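Local coordinates for protein glutathione S-transferase (Bombyx mori, PDB 3AY8) that probably acts as a glutathione transferase, a homodimeric cytosolic enzyme of the kind that joins glutathione to other molecules, at residues 21-24 and 28-31; 83-88 and 192-197. All coordinates share one frame; numbering follows the deposited sequence.

Contact 1. Residues 21-24 and 28-31; sequences AARA and PIQI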
# COMPACT_ATOMS: atom_id res chain seq x y z
N ALA A 21 6.88 -12.64 -8.64
CA ALA A 21 5.72 -13.46 -8.26
C ALA A 21 5.39 -14.45 -9.38
O ALA A 21 5.13 -15.62 -9.11
CB ALA A 21 4.51 -12.58 -7.95
N ALA A 22 5.37 -13.97 -10.61
CA ALA A 22 5.16 -14.85 -11.77
C ALA A 22 6.22 -15.97 -11.82
O ALA A 22 5.88 -17.13 -12.02
CB ALA A 22 5.15 -14.05 -13.07
N ARG A 23 7.49 -15.63 -11.58
CA ARG A 23 8.56 -16.64 -11.52
C ARG A 23 8.33 -17.65 -10.40
O ARG A 23 8.51 -18.85 -10.59
CB ARG A 23 9.95 -16.02 -11.36
CG ARG A 23 10.35 -14.96 -12.41
CD ARG A 23 10.05 -15.41 -13.84
NE ARG A 23 10.78 -14.65 -14.86
CZ ARG A 23 10.62 -14.84 -16.17
NH1 ARG A 23 9.74 -15.73 -16.61
NH2 ARG A 23 11.32 -14.15 -17.04
N ALA A 24 7.92 -17.15 -9.23
CA ALA A 24 7.73 -18.00 -8.05
C ALA A 24 6.63 -19.04 -8.24
O ALA A 24 6.82 -20.20 -7.89
CB ALA A 24 7.47 -17.15 -6.80
N PRO A 28 4.27 -19.42 -17.23
CA PRO A 28 4.87 -18.85 -18.44
C PRO A 28 4.17 -17.52 -18.76
O PRO A 28 2.94 -17.44 -18.76
CB PRO A 28 4.55 -19.90 -19.51
CG PRO A 28 4.49 -21.19 -18.74
CD PRO A 28 3.76 -20.79 -17.47
N ILE A 29 4.96 -16.48 -19.00
CA ILE A 29 4.42 -15.15 -19.25
C ILE A 29 5.20 -14.45 -20.32
O ILE A 29 6.44 -14.51 -20.34
CB ILE A 29 4.54 -14.19 -18.04
CG1 ILE A 29 5.27 -14.83 -16.87
CG2 ILE A 29 3.21 -13.54 -17.71
CD1 ILE A 29 6.42 -14.00 -16.42
N GLN A 30 4.49 -13.77 -21.21
CA GLN A 30 5.11 -12.86 -22.17
C GLN A 30 5.50 -11.59 -21.43
O GLN A 30 4.72 -11.07 -20.63
CB GLN A 30 4.15 -12.49 -23.30
CG GLN A 30 4.05 -13.49 -24.43
CD GLN A 30 3.28 -12.94 -25.63
OE1 GLN A 30 3.46 -11.78 -26.02
NE2 GLN A 30 2.43 -13.76 -26.21
N ILE A 31 6.70 -11.10 -21.71
CA ILE A 31 7.19 -9.91 -21.05
C ILE A 31 7.46 -8.86 -22.10
O ILE A 31 8.34 -9.03 -22.96
CB ILE A 31 8.48 -10.18 -20.23
CG1 ILE A 31 8.22 -11.22 -19.13
CG2 ILE A 31 9.03 -8.86 -19.63
CD1 ILE A 31 9.46 -11.70 -18.44

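Contact 2. Residues 83-88 and 192-197; sequences DQWYPK and LLPGAP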
# COMPACT_ATOMS: atom_id res chain seq x y z
N ASP A 83 -0.75 -23.90 -2.52
CA ASP A 83 -1.18 -22.86 -1.60
C ASP A 83 0.01 -22.05 -1.07
O ASP A 83 -0.14 -20.89 -0.70
CB ASP A 83 -1.90 -23.52 -0.42
CG ASP A 83 -2.96 -22.64 0.18
OD1 ASP A 83 -3.54 -21.83 -0.57
OD2 ASP A 83 -3.22 -22.75 1.40
N GLN A 84 1.19 -22.68 -1.04
CA GLN A 84 2.37 -22.12 -0.37
C GLN A 84 2.53 -20.61 -0.53
O GLN A 84 2.73 -19.89 0.44
CB GLN A 84 3.66 -22.80 -0.87
CG GLN A 84 4.86 -22.54 0.03
CD GLN A 84 6.19 -22.42 -0.73
OE1 GLN A 84 6.85 -21.39 -0.67
NE2 GLN A 84 6.57 -23.48 -1.44
N TRP A 85 2.44 -20.14 -1.77
CA TRP A 85 2.83 -18.77 -2.14
C TRP A 85 1.85 -17.70 -1.66
O TRP A 85 2.24 -16.57 -1.39
CB TRP A 85 3.14 -18.65 -3.63
CG TRP A 85 4.39 -19.41 -4.01
CD1 TRP A 85 4.46 -20.66 -4.58
CD2 TRP A 85 5.75 -18.99 -3.84
NE1 TRP A 85 5.76 -21.03 -4.78
CE2 TRP A 85 6.58 -20.02 -4.33
CE3 TRP A 85 6.35 -17.83 -3.31
CZ2 TRP A 85 7.98 -19.93 -4.32
CZ3 TRP A 85 7.75 -17.75 -3.30
CH2 TRP A 85 8.55 -18.79 -3.80
N TYR A 86 0.57 -18.07 -1.54
CA TYR A 86 -0.47 -17.17 -1.04
C TYR A 86 -1.54 -18.03 -0.37
O TYR A 86 -2.52 -18.39 -1.01
CB TYR A 86 -1.06 -16.37 -2.21
CG TYR A 86 -1.94 -15.19 -1.83
CD1 TYR A 86 -1.60 -14.34 -0.77
CD2 TYR A 86 -3.09 -14.91 -2.56
CE1 TYR A 86 -2.40 -13.25 -0.44
CE2 TYR A 86 -3.90 -13.82 -2.23
CZ TYR A 86 -3.55 -13.00 -1.17
OH TYR A 86 -4.34 -11.92 -0.85
N PRO A 87 -1.33 -18.39 0.91
CA PRO A 87 -2.22 -19.37 1.56
C PRO A 87 -3.68 -18.96 1.60
O PRO A 87 -4.00 -17.78 1.80
CB PRO A 87 -1.64 -19.50 2.97
CG PRO A 87 -0.19 -19.14 2.82
CD PRO A 87 -0.19 -18.03 1.77
N LYS A 88 -4.56 -19.95 1.40
CA LYS A 88 -5.99 -19.69 1.37
C LYS A 88 -6.57 -19.51 2.77
O LYS A 88 -7.57 -18.82 2.92
CB LYS A 88 -6.73 -20.77 0.59
CG LYS A 88 -6.23 -20.90 -0.85
CD LYS A 88 -7.23 -21.60 -1.76
CE LYS A 88 -7.78 -20.65 -2.82
NZ LYS A 88 -6.75 -20.43 -3.87
N LEU A 192 17.89 -17.44 -3.56
CA LEU A 192 17.38 -18.76 -3.95
C LEU A 192 16.03 -18.68 -4.65
O LEU A 192 15.59 -19.66 -5.25
CB LEU A 192 17.22 -19.66 -2.73
CG LEU A 192 18.31 -19.85 -1.68
CD1 LEU A 192 17.66 -20.48 -0.46
CD2 LEU A 192 19.45 -20.71 -2.18
N LEU A 193 15.34 -17.54 -4.54
CA LEU A 193 14.01 -17.39 -5.15
C LEU A 193 14.09 -17.50 -6.68
O LEU A 193 15.07 -17.04 -7.29
CB LEU A 193 13.34 -16.06 -4.76
CG LEU A 193 12.94 -15.80 -3.31
CD1 LEU A 193 12.58 -14.31 -3.10
CD2 LEU A 193 11.80 -16.71 -2.85
N PRO A 194 13.06 -18.11 -7.30
CA PRO A 194 13.05 -18.13 -8.77
C PRO A 194 13.11 -16.70 -9.32
O PRO A 194 12.43 -15.80 -8.82
CB PRO A 194 11.70 -18.79 -9.10
CG PRO A 194 11.37 -19.63 -7.88
CD PRO A 194 11.92 -18.85 -6.72
N GLY A 195 13.97 -16.49 -10.32
CA GLY A 195 14.11 -15.19 -10.96
C GLY A 195 14.84 -14.12 -10.16
O GLY A 195 14.79 -12.95 -10.52
N ALA A 196 15.56 -14.53 -9.15
CA ALA A 196 16.33 -13.60 -8.37
C ALA A 196 17.42 -12.84 -9.14
O ALA A 196 17.51 -11.68 -8.95
CB ALA A 196 16.89 -14.25 -7.21
N PRO A 197 18.20 -13.48 -10.02
CA PRO A 197 19.21 -12.78 -10.81
C PRO A 197 18.62 -11.78 -11.73
O PRO A 197 19.18 -10.75 -11.90
CB PRO A 197 19.86 -13.89 -11.66
CG PRO A 197 19.70 -15.03 -10.92
CD PRO A 197 18.45 -14.92 -10.04

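Contact 1. Residues 21-24 and 28-31
R23 lays its guanidinium end against the methyl tips of I29 and I31, with NH2 3.4 Å from I31 CD1 and NH1 3.7 Å from I29 CD1. Both methyls approach the flat group obliquely. The arginine starts off pointing away from residues 28-31, but a bend at its second torsion (chi2 -47°) followed by a nearly extended run to CZ brings the charged end back to them. I31 reaches out from the opposite direction, while I29 comes in at a slant. Beside it on the helix, A22 CB points toward residues 28-31 and packs on I29 CD1 at 3.6 Å. The I29 details are less certain, because it was modelled in two conformers and the one described has a nearly eclipsed chi1 of 2°. The contact closes the second half of a beta-alpha-beta unit, in which helix 13-25 links the parallel strands 5-8 and 30-33 of the thioredoxin-like domain. L19, one turn earlier, touches both isoleucines. All three R23 side-chain nitrogens are hydrogen-bonded outside the two segments, NE in a salt bridge with E198 and NH1 to a glycerol, probably from crystallisation, so its share here is van der Waals packing of a charged group on methyls.

Contact 2. Residues 83-88 and 192-197
W85 is the residue of 83-88 that meets L193 and P194. D83 begins a type I turn, closed by Y86 N to D83 O at 3.0 Å. In the conformer described, one of two, the D83 carboxylate also receives K88 N: OD2 is met on its syn side at 3.1 Å in a fairly straight bond (166°), while the bond to OD1 is weak. W85 has its CG anti to the carbonyl carbon (chi1 -68°). From there the indole reaches toward 192-197 with the far corner of its six-membered ring: CH2 lies 4.0 Å from L193 CD2, which sits at the ring edge near its plane, and 4.5 Å from P194 CD, which comes in obliquely. In the two-domain glutathione transferase fold this loop is the linker between helix 68-79 of the thioredoxin-like domain and helix 90-120 of the all-helical one, so the indole spans from linker to helical domain. Further along, Y86 turns to helix 90-120, where its OH is hydrogen-bonded to N97 and its ring forms a cation-pi pair with R93. P87 leans on V96 of that helix. On the other side of the contact, L193 and P194 belong to a type II turn, L193 to A196, with G195 supplying the positive phi (74°) and the N-cap position of helix 196-213.

How the contacts relate
The two contacts meet through the C-terminal end of helix 13-25, their centres about 11 Å apart. R23 and A24 of contact 1 touch contact 2: R23 O lies 3.5 Å from P194 CB, A24 CA 4.0 Å from P194 CG, and A24 O 3.4 Å from W85 NE1, each a packing approach. Helix 13-25 thus touches both the interdomain linker and the turn before helix 196-213. The E198 partner of R23 lies on helix 196-213, so that tie crosses between the domains. A bound glycerol is about 3 Å from the R23 side chain, and one is about 5 Å from that of P194; glycerol here probably comes from crystallisation and does not by itself mark a substrate site.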